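PDB 6DLH: alpha-1,4-endofucoidanase from Mariniflexile fucanivorans, which hydrolyses internal alpha-1,4 linkages of fucoidan, a sulfated algal polysaccharide, as a retaining enzyme of glycoside hydrolase family 107. Local coordinates for residues A253-C258 with A265-N270; V317-N322 with G376-G381; Y325-D330 with D336-H341. One frame throughout, in Å; residues are numbered along the deposited sequence.

Interaction 1: residues A253-C258 with A265-N270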
ATOM      1  N   ALA A 253      21.400  -8.214  11.689  1.00 47.02           N
ATOM      2  CA  ALA A 253      20.196  -9.013  11.837  1.00 49.82           C
ATOM      3  C   ALA A 253      19.220  -8.674  10.713  1.00 50.84           C
ATOM      4  O   ALA A 253      18.677  -9.569  10.065  1.00 52.66           O
ATOM      5  CB  ALA A 253      19.589  -8.795  13.205  1.00 47.69           C
ATOM      6  N   PHE A 254      19.055  -7.368  10.467  1.00 47.53           N
ATOM      7  CA  PHE A 254      18.104  -6.857   9.495  1.00 42.57           C
ATOM      8  C   PHE A 254      18.554  -7.219   8.082  1.00 45.20           C
ATOM      9  O   PHE A 254      17.762  -7.746   7.300  1.00 47.00           O
ATOM     10  CB  PHE A 254      17.886  -5.361   9.719  1.00 40.23           C
ATOM     11  CG  PHE A 254      16.894  -5.022  10.801  1.00 38.39           C
ATOM     12  CD1 PHE A 254      17.056  -5.495  12.096  1.00 40.76           C
ATOM     13  CD2 PHE A 254      15.806  -4.205  10.532  1.00 38.56           C
ATOM     14  CE1 PHE A 254      16.144  -5.171  13.093  1.00 39.21           C
ATOM     15  CE2 PHE A 254      14.889  -3.888  11.526  1.00 39.07           C
ATOM     16  CZ  PHE A 254      15.059  -4.372  12.806  1.00 39.02           C
ATOM     17  N   ALA A 255      19.833  -6.968   7.770  1.00 44.50           N
ATOM     18  CA  ALA A 255      20.335  -7.230   6.430  1.00 46.72           C
ATOM     19  C   ALA A 255      20.240  -8.718   6.093  1.00 48.99           C
ATOM     20  O   ALA A 255      19.783  -9.074   5.009  1.00 49.05           O
ATOM     21  CB  ALA A 255      21.739  -6.708   6.279  1.00 47.02           C
ATOM     22  N   ASP A 256      20.675  -9.576   7.028  1.00 52.18           N
ATOM     23  CA  ASP A 256      20.676 -11.022   6.843  1.00 50.87           C
ATOM     24  C   ASP A 256      19.251 -11.543   6.650  1.00 44.94           C
ATOM     25  O   ASP A 256      19.020 -12.428   5.833  1.00 47.10           O
ATOM     26  CB  ASP A 256      21.336 -11.744   8.022  1.00 53.31           C
ATOM     27  CG  ASP A 256      22.855 -11.687   8.034  1.00 54.07           C
ATOM     28  OD1 ASP A 256      23.469 -11.697   6.941  1.00 56.53           O
ATOM     29  OD2 ASP A 256      23.411 -11.656   9.141  1.00 54.93           O
ATOM     30  N   ALA A 257      18.308 -10.994   7.423  1.00 41.80           N
ATOM     31  CA  ALA A 257      16.907 -11.369   7.327  1.00 40.99           C
ATOM     32  C   ALA A 257      16.373 -11.100   5.919  1.00 44.97           C
ATOM     33  O   ALA A 257      15.533 -11.851   5.432  1.00 48.88           O
ATOM     34  CB  ALA A 257      16.109 -10.636   8.374  1.00 38.63           C
ATOM     35  N   CYS A 258      16.870 -10.028   5.280  1.00 41.38           N
ATOM     36  CA  CYS A 258      16.479  -9.645   3.933  1.00 41.87           C
ATOM     37  C   CYS A 258      17.193 -10.541   2.922  1.00 43.78           C
ATOM     38  O   CYS A 258      16.614 -10.929   1.904  1.00 45.79           O
ATOM     39  CB  CYS A 258      16.812  -8.180   3.645  1.00 39.50           C
ATOM     40  SG  CYS A 258      15.899  -6.985   4.661  1.00 39.64           S
ATOM     41  N   ALA A 265      19.211  -8.469  -2.729  1.00 40.03           N
ATOM     42  CA  ALA A 265      18.469  -7.316  -2.251  1.00 39.73           C
ATOM     43  C   ALA A 265      19.443  -6.271  -1.703  1.00 38.71           C
ATOM     44  O   ALA A 265      20.307  -6.596  -0.891  1.00 38.99           O
ATOM     45  CB  ALA A 265      17.453  -7.749  -1.222  1.00 37.02           C
ATOM     46  N   ALA A 266      19.299  -5.022  -2.170  1.00 37.22           N
ATOM     47  CA  ALA A 266      20.124  -3.903  -1.728  1.00 32.69           C
ATOM     48  C   ALA A 266      19.518  -3.281  -0.472  1.00 31.87           C
ATOM     49  O   ALA A 266      18.303  -3.087  -0.402  1.00 33.31           O
ATOM     50  CB  ALA A 266      20.248  -2.897  -2.845  1.00 31.76           C
ATOM     51  N   ILE A 267      20.375  -2.966   0.512  1.00 31.28           N
ATOM     52  CA  ILE A 267      19.928  -2.542   1.837  1.00 30.61           C
ATOM     53  C   ILE A 267      20.436  -1.129   2.106  1.00 30.48           C
ATOM     54  O   ILE A 267      21.570  -0.803   1.749  1.00 31.49           O
ATOM     55  CB  ILE A 267      20.415  -3.509   2.948  1.00 30.24           C
ATOM     56  CG1 ILE A 267      20.310  -4.995   2.566  1.00 28.78           C
ATOM     57  CG2 ILE A 267      19.750  -3.208   4.287  1.00 28.30           C
ATOM     58  CD1 ILE A 267      18.919  -5.462   2.172  1.00 28.06           C
ATOM     59  N   ALA A 268      19.598  -0.317   2.767  1.00 29.38           N
ATOM     60  CA  ALA A 268      19.993   1.015   3.197  1.00 30.94           C
ATOM     61  C   ALA A 268      19.363   1.323   4.549  1.00 30.88           C
ATOM     62  O   ALA A 268      18.186   1.047   4.748  1.00 32.35           O
ATOM     63  CB  ALA A 268      19.597   2.049   2.166  1.00 30.17           C
ATOM     64  N   PHE A 269      20.153   1.932   5.446  1.00 31.06           N
ATOM     65  CA  PHE A 269      19.701   2.350   6.763  1.00 30.63           C
ATOM     66  C   PHE A 269      19.775   3.870   6.871  1.00 30.02           C
ATOM     67  O   PHE A 269      20.758   4.473   6.455  1.00 29.28           O
ATOM     68  CB  PHE A 269      20.582   1.714   7.844  1.00 32.09           C
ATOM     69  CG  PHE A 269      20.516   0.209   7.895  1.00 34.15           C
ATOM     70  CD1 PHE A 269      21.357  -0.567   7.111  1.00 33.58           C
ATOM     71  CD2 PHE A 269      19.600  -0.431   8.719  1.00 34.98           C
ATOM     72  CE1 PHE A 269      21.289  -1.950   7.157  1.00 35.09           C
ATOM     73  CE2 PHE A 269      19.533  -1.816   8.765  1.00 34.05           C
ATOM     74  CZ  PHE A 269      20.376  -2.570   7.980  1.00 34.20           C
ATOM     75  N   ASN A 270      18.733   4.484   7.440  1.00 30.05           N
ATOM     76  CA  ASN A 270      18.751   5.917   7.679  1.00 30.47           C
ATOM     77  C   ASN A 270      19.505   6.212   8.975  1.00 31.27           C
ATOM     78  O   ASN A 270      18.937   6.102  10.062  1.00 30.49           O
ATOM     79  CB  ASN A 270      17.347   6.515   7.753  1.00 29.43           C
ATOM     80  CG  ASN A 270      17.367   8.025   7.870  1.00 30.12           C
ATOM     81  OD1 ASN A 270      18.431   8.646   7.825  1.00 30.17           O
ATOM     82  ND2 ASN A 270      16.201   8.629   8.018  1.00 28.93           N
TER

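Interaction 2: residues V317-N322 with G376-G381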
ATOM      1  N   VAL A 317      24.861  17.036  -7.000  1.00 24.49           N
ATOM      2  CA  VAL A 317      26.096  17.258  -7.737  1.00 24.82           C
ATOM      3  C   VAL A 317      27.156  16.274  -7.247  1.00 25.62           C
ATOM      4  O   VAL A 317      27.896  15.723  -8.058  1.00 25.13           O
ATOM      5  CB  VAL A 317      26.561  18.730  -7.665  1.00 25.33           C
ATOM      6  CG1 VAL A 317      27.959  18.918  -8.240  1.00 24.10           C
ATOM      7  CG2 VAL A 317      25.581  19.643  -8.375  1.00 22.99           C
ATOM      8  N   PHE A 318      27.192  16.026  -5.929  1.00 25.13           N
ATOM      9  CA  PHE A 318      28.103  15.048  -5.342  1.00 25.02           C
ATOM     10  C   PHE A 318      27.949  13.678  -6.008  1.00 27.01           C
ATOM     11  O   PHE A 318      28.933  12.960  -6.195  1.00 26.19           O
ATOM     12  CB  PHE A 318      27.885  14.918  -3.831  1.00 23.76           C
ATOM     13  CG  PHE A 318      28.899  14.055  -3.115  1.00 23.16           C
ATOM     14  CD1 PHE A 318      30.078  14.598  -2.623  1.00 23.61           C
ATOM     15  CD2 PHE A 318      28.682  12.698  -2.935  1.00 22.22           C
ATOM     16  CE1 PHE A 318      31.016  13.810  -1.969  1.00 24.13           C
ATOM     17  CE2 PHE A 318      29.622  11.905  -2.287  1.00 23.54           C
ATOM     18  CZ  PHE A 318      30.785  12.460  -1.803  1.00 24.36           C
ATOM     19  N   MET A 319      26.700  13.304  -6.319  1.00 26.91           N
ATOM     20  CA  MET A 319      26.397  12.019  -6.930  1.00 27.34           C
ATOM     21  C   MET A 319      26.971  11.988  -8.344  1.00 26.73           C
ATOM     22  O   MET A 319      27.527  10.980  -8.768  1.00 27.32           O
ATOM     23  CB  MET A 319      24.885  11.769  -6.969  1.00 27.61           C
ATOM     24  CG  MET A 319      24.301  11.409  -5.612  1.00 29.60           C
ATOM     25  SD  MET A 319      22.488  11.374  -5.567  1.00 33.50           S
ATOM     26  CE  MET A 319      22.130  10.049  -6.715  1.00 29.75           C
ATOM     27  N   GLN A 320      26.871  13.117  -9.048  1.00 27.08           N
ATOM     28  CA  GLN A 320      27.433  13.245 -10.383  1.00 27.10           C
ATOM     29  C   GLN A 320      28.961  13.173 -10.347  1.00 28.68           C
ATOM     30  O   GLN A 320      29.560  12.419 -11.113  1.00 26.86           O
ATOM     31  CB  GLN A 320      26.934  14.539 -11.018  1.00 26.35           C
ATOM     32  CG  GLN A 320      27.543  14.840 -12.379  1.00 25.60           C
ATOM     33  CD  GLN A 320      27.001  16.156 -12.871  1.00 26.85           C
ATOM     34  OE1 GLN A 320      26.162  16.196 -13.775  1.00 26.66           O
ATOM     35  NE2 GLN A 320      27.442  17.241 -12.244  1.00 24.02           N
ATOM     36  N   THR A 321      29.590  13.957  -9.455  1.00 30.18           N
ATOM     37  CA  THR A 321      31.044  14.068  -9.422  1.00 29.65           C
ATOM     38  C   THR A 321      31.662  12.698  -9.164  1.00 30.35           C
ATOM     39  O   THR A 321      32.732  12.388  -9.685  1.00 31.42           O
ATOM     40  CB  THR A 321      31.523  15.087  -8.378  1.00 29.46           C
ATOM     41  OG1 THR A 321      30.866  16.313  -8.699  1.00 28.37           O
ATOM     42  CG2 THR A 321      33.026  15.297  -8.388  1.00 28.68           C
ATOM     43  N   ASN A 322      30.955  11.881  -8.377  1.00 29.41           N
ATOM     44  CA  ASN A 322      31.491  10.628  -7.880  1.00 29.66           C
ATOM     45  C   ASN A 322      30.968   9.436  -8.683  1.00 30.19           C
ATOM     46  O   ASN A 322      31.120   8.294  -8.254  1.00 27.96           O
ATOM     47  CB  ASN A 322      31.202  10.492  -6.386  1.00 32.41           C
ATOM     48  CG  ASN A 322      32.152  11.331  -5.562  1.00 33.94           C
ATOM     49  OD1 ASN A 322      33.307  10.957  -5.400  1.00 40.30           O
ATOM     50  ND2 ASN A 322      31.691  12.466  -5.063  1.00 32.35           N
ATOM     51  N   GLY A 376      24.143   8.431  -9.635  1.00 26.90           N
ATOM     52  CA  GLY A 376      23.564   7.458  -8.727  1.00 26.30           C
ATOM     53  C   GLY A 376      22.078   7.258  -9.006  1.00 25.26           C
ATOM     54  O   GLY A 376      21.643   7.298 -10.155  1.00 24.38           O
ATOM     55  N   GLY A 377      21.311   7.051  -7.932  1.00 24.30           N
ATOM     56  CA  GLY A 377      19.888   6.773  -8.044  1.00 24.93           C
ATOM     57  C   GLY A 377      19.075   7.712  -7.167  1.00 23.97           C
ATOM     58  O   GLY A 377      19.597   8.249  -6.188  1.00 25.02           O
ATOM     59  N   ILE A 378      17.809   7.914  -7.550  1.00 24.11           N
ATOM     60  CA  ILE A 378      16.912   8.797  -6.822  1.00 22.77           C
ATOM     61  C   ILE A 378      15.546   8.131  -6.686  1.00 23.08           C
ATOM     62  O   ILE A 378      14.915   7.787  -7.688  1.00 22.29           O
ATOM     63  CB  ILE A 378      16.795  10.177  -7.502  1.00 22.17           C
ATOM     64  CG1 ILE A 378      18.149  10.896  -7.577  1.00 20.84           C
ATOM     65  CG2 ILE A 378      15.753  11.019  -6.769  1.00 21.15           C
ATOM     66  CD1 ILE A 378      18.121  12.178  -8.384  1.00 21.15           C
ATOM     67  N   THR A 379      15.110   7.949  -5.431  1.00 22.28           N
ATOM     68  CA  THR A 379      13.711   7.693  -5.142  1.00 22.24           C
ATOM     69  C   THR A 379      13.025   9.034  -4.921  1.00 22.10           C
ATOM     70  O   THR A 379      13.178   9.629  -3.862  1.00 23.21           O
ATOM     71  CB  THR A 379      13.525   6.867  -3.862  1.00 22.36           C
ATOM     72  OG1 THR A 379      14.346   5.703  -3.932  1.00 22.39           O
ATOM     73  CG2 THR A 379      12.086   6.449  -3.652  1.00 21.47           C
ATOM     74  N   TRP A 380      12.284   9.521  -5.920  1.00 21.96           N
ATOM     75  CA  TRP A 380      11.514  10.727  -5.679  1.00 21.42           C
ATOM     76  C   TRP A 380      10.359  10.393  -4.748  1.00 21.67           C
ATOM     77  O   TRP A 380       9.651   9.411  -4.960  1.00 21.81           O
ATOM     78  CB  TRP A 380      11.018  11.360  -6.985  1.00 20.66           C
ATOM     79  CG  TRP A 380      12.045  12.263  -7.593  1.00 20.31           C
ATOM     80  CD1 TRP A 380      12.850  11.998  -8.666  1.00 20.29           C
ATOM     81  CD2 TRP A 380      12.418  13.565  -7.115  1.00 19.07           C
ATOM     82  NE1 TRP A 380      13.672  13.065  -8.912  1.00 20.57           N
ATOM     83  CE2 TRP A 380      13.435  14.036  -7.969  1.00 19.77           C
ATOM     84  CE3 TRP A 380      11.974  14.381  -6.068  1.00 19.18           C
ATOM     85  CZ2 TRP A 380      14.004  15.298  -7.809  1.00 19.47           C
ATOM     86  CZ3 TRP A 380      12.537  15.626  -5.906  1.00 19.20           C
ATOM     87  CH2 TRP A 380      13.545  16.067  -6.763  1.00 19.89           C
ATOM     88  N   GLY A 381      10.202  11.220  -3.711  1.00 22.37           N
ATOM     89  CA  GLY A 381       8.963  11.243  -2.958  1.00 20.58           C
ATOM     90  C   GLY A 381       7.889  11.914  -3.803  1.00 21.32           C
ATOM     91  O   GLY A 381       7.745  13.135  -3.750  1.00 23.44           O
TER

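Interaction 3: residues Y325-D330 with D336-H341. With CA (calcium ion), chain E.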
ATOM      1  N   TYR A 325      29.015   6.544  -6.907  1.00 30.97           N
ATOM      2  CA  TYR A 325      29.615   5.837  -5.781  1.00 30.35           C
ATOM      3  C   TYR A 325      29.757   6.789  -4.596  1.00 29.37           C
ATOM      4  O   TYR A 325      30.284   7.890  -4.735  1.00 28.78           O
ATOM      5  CB  TYR A 325      30.947   5.196  -6.187  1.00 31.35           C
ATOM      6  CG  TYR A 325      30.795   4.118  -7.233  1.00 32.29           C
ATOM      7  CD1 TYR A 325      30.281   2.874  -6.901  1.00 32.50           C
ATOM      8  CD2 TYR A 325      31.126   4.354  -8.559  1.00 32.64           C
ATOM      9  CE1 TYR A 325      30.105   1.886  -7.859  1.00 32.33           C
ATOM     10  CE2 TYR A 325      30.961   3.376  -9.529  1.00 33.22           C
ATOM     11  CZ  TYR A 325      30.446   2.139  -9.175  1.00 33.04           C
ATOM     12  OH  TYR A 325      30.260   1.174 -10.121  1.00 35.02           O
ATOM     13  N   ALA A 326      29.289   6.350  -3.427  1.00 30.02           N
ATOM     14  CA  ALA A 326      29.133   7.253  -2.297  1.00 32.35           C
ATOM     15  C   ALA A 326      30.436   7.456  -1.524  1.00 34.41           C
ATOM     16  O   ALA A 326      30.662   8.538  -0.987  1.00 34.50           O
ATOM     17  CB  ALA A 326      28.036   6.761  -1.388  1.00 31.91           C
ATOM     18  N   PHE A 327      31.277   6.416  -1.431  1.00 34.40           N
ATOM     19  CA  PHE A 327      32.310   6.441  -0.407  1.00 34.89           C
ATOM     20  C   PHE A 327      33.693   6.119  -0.969  1.00 36.37           C
ATOM     21  O   PHE A 327      34.479   5.453  -0.305  1.00 37.85           O
ATOM     22  CB  PHE A 327      31.914   5.544   0.768  1.00 31.63           C
ATOM     23  CG  PHE A 327      30.595   5.916   1.388  1.00 32.02           C
ATOM     24  CD1 PHE A 327      30.429   7.148   2.015  1.00 32.31           C
ATOM     25  CD2 PHE A 327      29.505   5.057   1.319  1.00 31.37           C
ATOM     26  CE1 PHE A 327      29.211   7.504   2.576  1.00 29.15           C
ATOM     27  CE2 PHE A 327      28.288   5.416   1.879  1.00 30.12           C
ATOM     28  CZ  PHE A 327      28.144   6.635   2.510  1.00 29.99           C
ATOM     29  N   ARG A 328      34.012   6.644  -2.157  1.00 36.87           N
ATOM     30  CA  ARG A 328      35.334   6.417  -2.725  1.00 39.77           C
ATOM     31  C   ARG A 328      36.304   7.498  -2.245  1.00 40.49           C
ATOM     32  O   ARG A 328      37.335   7.729  -2.872  1.00 39.51           O
ATOM     33  CB  ARG A 328      35.274   6.277  -4.251  1.00 39.07           C
ATOM     34  CG  ARG A 328      35.482   4.852  -4.742  1.00 40.52           C
ATOM     35  CD  ARG A 328      34.369   4.186  -5.526  1.00 39.73           C
ATOM     36  NE  ARG A 328      34.734   4.056  -6.931  1.00 40.40           N
ATOM     37  CZ  ARG A 328      34.413   3.040  -7.733  1.00 38.11           C
ATOM     38  NH1 ARG A 328      33.710   2.010  -7.288  1.00 36.41           N
ATOM     39  NH2 ARG A 328      34.799   3.063  -8.994  1.00 37.07           N
ATOM     40  N   ASP A 329      35.993   8.105  -1.090  1.00 43.40           N
ATOM     41  CA  ASP A 329      36.649   9.323  -0.638  1.00 42.96           C
ATOM     42  C   ASP A 329      37.317   9.122   0.724  1.00 41.27           C
ATOM     43  O   ASP A 329      37.919  10.048   1.253  1.00 44.06           O
ATOM     44  CB  ASP A 329      35.669  10.506  -0.641  1.00 43.12           C
ATOM     45  CG  ASP A 329      34.511  10.402   0.350  1.00 45.49           C
ATOM     46  OD1 ASP A 329      34.234   9.290   0.843  1.00 44.79           O
ATOM     47  OD2 ASP A 329      33.889  11.444   0.627  1.00 47.25           O
ATOM     48  N   ASP A 330      37.205   7.921   1.297  1.00 41.13           N
ATOM     49  CA  ASP A 330      37.717   7.673   2.636  1.00 40.40           C
ATOM     50  C   ASP A 330      38.852   6.648   2.581  1.00 42.89           C
ATOM     51  O   ASP A 330      39.412   6.388   1.515  1.00 41.37           O
ATOM     52  CB  ASP A 330      36.585   7.280   3.594  1.00 39.79           C
ATOM     53  CG  ASP A 330      35.896   5.971   3.242  1.00 38.28           C
ATOM     54  OD1 ASP A 330      36.329   5.315   2.270  1.00 37.91           O
ATOM     55  OD2 ASP A 330      34.924   5.617   3.941  1.00 36.16           O
ATOM     56  N   ASP A 336      33.514   0.569  -1.237  1.00 39.55           N
ATOM     57  CA  ASP A 336      33.833   1.291  -2.458  1.00 38.40           C
ATOM     58  C   ASP A 336      32.795   1.051  -3.550  1.00 37.05           C
ATOM     59  O   ASP A 336      32.843   1.714  -4.585  1.00 38.87           O
ATOM     60  CB  ASP A 336      35.245   0.972  -2.952  1.00 40.39           C
ATOM     61  CG  ASP A 336      36.333   1.822  -2.319  1.00 42.66           C
ATOM     62  OD1 ASP A 336      36.040   2.548  -1.334  1.00 39.86           O
ATOM     63  OD2 ASP A 336      37.468   1.761  -2.822  1.00 44.29           O
ATOM     64  N   ASN A 337      31.874   0.106  -3.333  1.00 36.64           N
ATOM     65  CA  ASN A 337      30.857  -0.175  -4.334  1.00 36.33           C
ATOM     66  C   ASN A 337      29.478   0.281  -3.861  1.00 34.16           C
ATOM     67  O   ASN A 337      28.511   0.145  -4.604  1.00 35.22           O
ATOM     68  CB  ASN A 337      30.830  -1.642  -4.771  1.00 37.56           C
ATOM     69  CG  ASN A 337      32.112  -2.075  -5.445  1.00 40.55           C
ATOM     70  OD1 ASN A 337      32.721  -3.062  -5.032  1.00 42.33           O
ATOM     71  ND2 ASN A 337      32.530  -1.344  -6.465  1.00 38.37           N
ATOM     72  N   VAL A 338      29.401   0.821  -2.638  1.00 33.28           N
ATOM     73  CA  VAL A 338      28.162   1.379  -2.112  1.00 33.49           C
ATOM     74  C   VAL A 338      27.680   2.495  -3.049  1.00 31.69           C
ATOM     75  O   VAL A 338      28.450   3.354  -3.463  1.00 29.61           O
ATOM     76  CB  VAL A 338      28.351   1.845  -0.654  1.00 34.37           C
ATOM     77  CG1 VAL A 338      27.128   2.561  -0.105  1.00 33.95           C
ATOM     78  CG2 VAL A 338      28.739   0.685   0.252  1.00 33.10           C
ATOM     79  N   VAL A 339      26.401   2.435  -3.425  1.00 30.75           N
ATOM     80  CA  VAL A 339      25.864   3.303  -4.460  1.00 29.78           C
ATOM     81  C   VAL A 339      25.299   4.581  -3.832  1.00 28.01           C
ATOM     82  O   VAL A 339      24.629   4.545  -2.802  1.00 26.77           O
ATOM     83  CB  VAL A 339      24.817   2.551  -5.307  1.00 32.43           C
ATOM     84  CG1 VAL A 339      24.017   3.488  -6.209  1.00 30.58           C
ATOM     85  CG2 VAL A 339      25.472   1.437  -6.122  1.00 32.88           C
ATOM     86  N   ALA A 340      25.595   5.718  -4.465  1.00 26.05           N
ATOM     87  CA  ALA A 340      25.059   6.990  -4.013  1.00 25.29           C
ATOM     88  C   ALA A 340      23.583   7.057  -4.395  1.00 24.73           C
ATOM     89  O   ALA A 340      23.236   6.863  -5.555  1.00 24.36           O
ATOM     90  CB  ALA A 340      25.849   8.120  -4.623  1.00 23.84           C
ATOM     91  N   HIS A 341      22.722   7.321  -3.405  1.00 24.90           N
ATOM     92  CA  HIS A 341      21.292   7.370  -3.651  1.00 25.47           C
ATOM     93  C   HIS A 341      20.653   8.479  -2.819  1.00 25.22           C
ATOM     94  O   HIS A 341      21.068   8.737  -1.693  1.00 26.51           O
ATOM     95  CB  HIS A 341      20.663   5.990  -3.399  1.00 25.55           C
ATOM     96  CG  HIS A 341      19.199   6.029  -3.115  1.00 23.50           C
ATOM     97  ND1 HIS A 341      18.698   6.255  -1.844  1.00 23.16           N
ATOM     98  CD2 HIS A 341      18.132   5.877  -3.923  1.00 23.07           C
ATOM     99  CE1 HIS A 341      17.381   6.236  -1.883  1.00 22.29           C
ATOM    100  NE2 HIS A 341      17.009   5.995  -3.146  1.00 23.18           N
TER
HETATM  101 CA    CA E 804      35.965   3.760   0.513  1.00 39.82          CA
HETATM  102  O   HOH W   1      31.108   3.886  -2.464  1.00 33.74           O
HETATM  103  O   HOH W   2      37.813   4.986  -0.498  1.00 43.50           O

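Interaction 1: residues A253-C258 with A265-N270
F254 O accepts the helical hydrogen bond of C258 N at 3.2 Å. C258 SG lies 3.3 Å from the same F254 O. Both residues face strand 266-269, yet no hydrogen bond crosses to it. The helix and strand segments run nearly antiparallel, at 156°, with their axes 9.3 Å apart. This is the return limb of a beta-alpha-beta crossover from strand 222-226 to strand 266-269.

I267 and F269, alternate residues of the strand, both turn their side chains to the helix. I267 CD1 reaches C258 CB at 3.7 Å, the closest touch. Further back, I267 CG1 sits 4.3 Å from A255 CB. F269 comes with the rim of its ring. F269 CE2 lies 4.0 Å from F254 CB, and F269 CZ is the ring atom nearest A255 N, 4.4 Å away. F254 meets it only through CB. With CG anti to the carbonyl carbon (chi1 -82°), the F254 ring is carried away from the strand, toward helix 198-216 and an edge-to-face contact with F225.

F225 also meets the F269 ring, and Y251 meets it edge-to-face. Backbone hydrogen bonds join A266 and A268 to D221 and W223, and I267 to D289 and Y290 on the other side. The contact is buried and apolar: fit and van der Waals packing hold it, while backbone bonds run within the helix and from the strand to its neighbours.

Interaction 2: residues V317-N322 with G376-G381
The end of helix 307-321 comes closest to the other backbone just before strand 377-379, where the CA atoms of M319 and G376 are 5.7 Å apart. A single side chain spans the gap. M319 reaches over with its terminal methyl, and the chain bends at its last torsion (chi3 63°) to set CE against the glycine backbone. M319 CE lies 3.6 Å from G376 CA and 3.2 Å from G377 O. It also meets I378 CG1 at 4.2 Å.

Glycine matters at the first of these positions. A CB on G376 would point at the methionine and fall 2.8 Å from M319 CE, too near for this packing. Strand 377-379 lies between strands 46-49 and 341-342 in the parallel sheet of the N-terminal, probably catalytic domain, consistent with the (beta/alpha)8-type barrel of GH29 relatives. The helix packs on its outside. M319 touches F342 as well, so it bears on two neighbouring strands.

At the helix end the N322 side chain folds back on the last turn. N322 ND2 donates to F318 O at 3.0 Å (159°), with the oxygen close to the amide plane. The same ND2 sits over the centre of the F318 ring.

Interaction 3: residues Y325-D330 with D336-H341
A326 and V338 join the two segments where the packing is tight. A326 N donates to V338 O at 3.1 Å and almost straight (170°), although the donor is tilted from the carbonyl plane. V338 O has further partners: water 1, which donates to it and accepts from F327 N, and the CA-H of Y325. Apolar groups fill in beside this bond. A326 CB touches A340 CB at 4.1 Å. V338 CG1, anti to the backbone N (chi1 174°), comes to the edge of the F327 ring, 3.7 Å from F327 CE2.

The two segments are the arms of one calcium-binding loop, which follows helix 307-321 and leads into strand 341-342 of the parallel sheet. A single beta bridge, Y325 with V339, ties the arms. F327 O, D330 OD1 and D336 OD1 bind the calcium ion, and D336 OD1 is 2.2 Å from it. Water 2 is a further ligand, and R332 O and N335 OD1 complete six. The ion probably offsets the like charges of the two aspartates.

The other side is more open and more polar. R328 is exposed, and its bent chain folds back across D336. R328 NH1 donates to D336 O at 2.9 Å (173°), with the oxygen in the guanidinium plane. The same NH1 lies 3.4 Å above the plane of the Y325 ring, over its centre. The ring's edge faces N337 O. An alanine in place of Y325 would remove this ring, and R328 is likely to lose its flat support and turn more freely, weakening its grip on D336 O. N337 ND2 lies near R328 NH1, with the amide turned steeply to the guanidinium.

Interactions 1 and 2 are buried helix-to-sheet contacts on the same parallel sheet, and neither has a hydrogen bond across it. Interaction 1 uses several apolar side chains at strand 266-269; interaction 2 rests on one methionine against glycine backbone. Interaction 3 is only partly buried and adds hydrogen bonds, water and calcium to a small apolar core. It touches interaction 2 directly. G377 N meets A340 O at 3.1 Å and T379 OG1 meets H341 NE2 at 2.8 Å, both probable hydrogen bonds, and M319 also packs on A340. Interaction 1 stands apart, its centre about 17 Å from that of interaction 3 and about 21 Å from that of interaction 2.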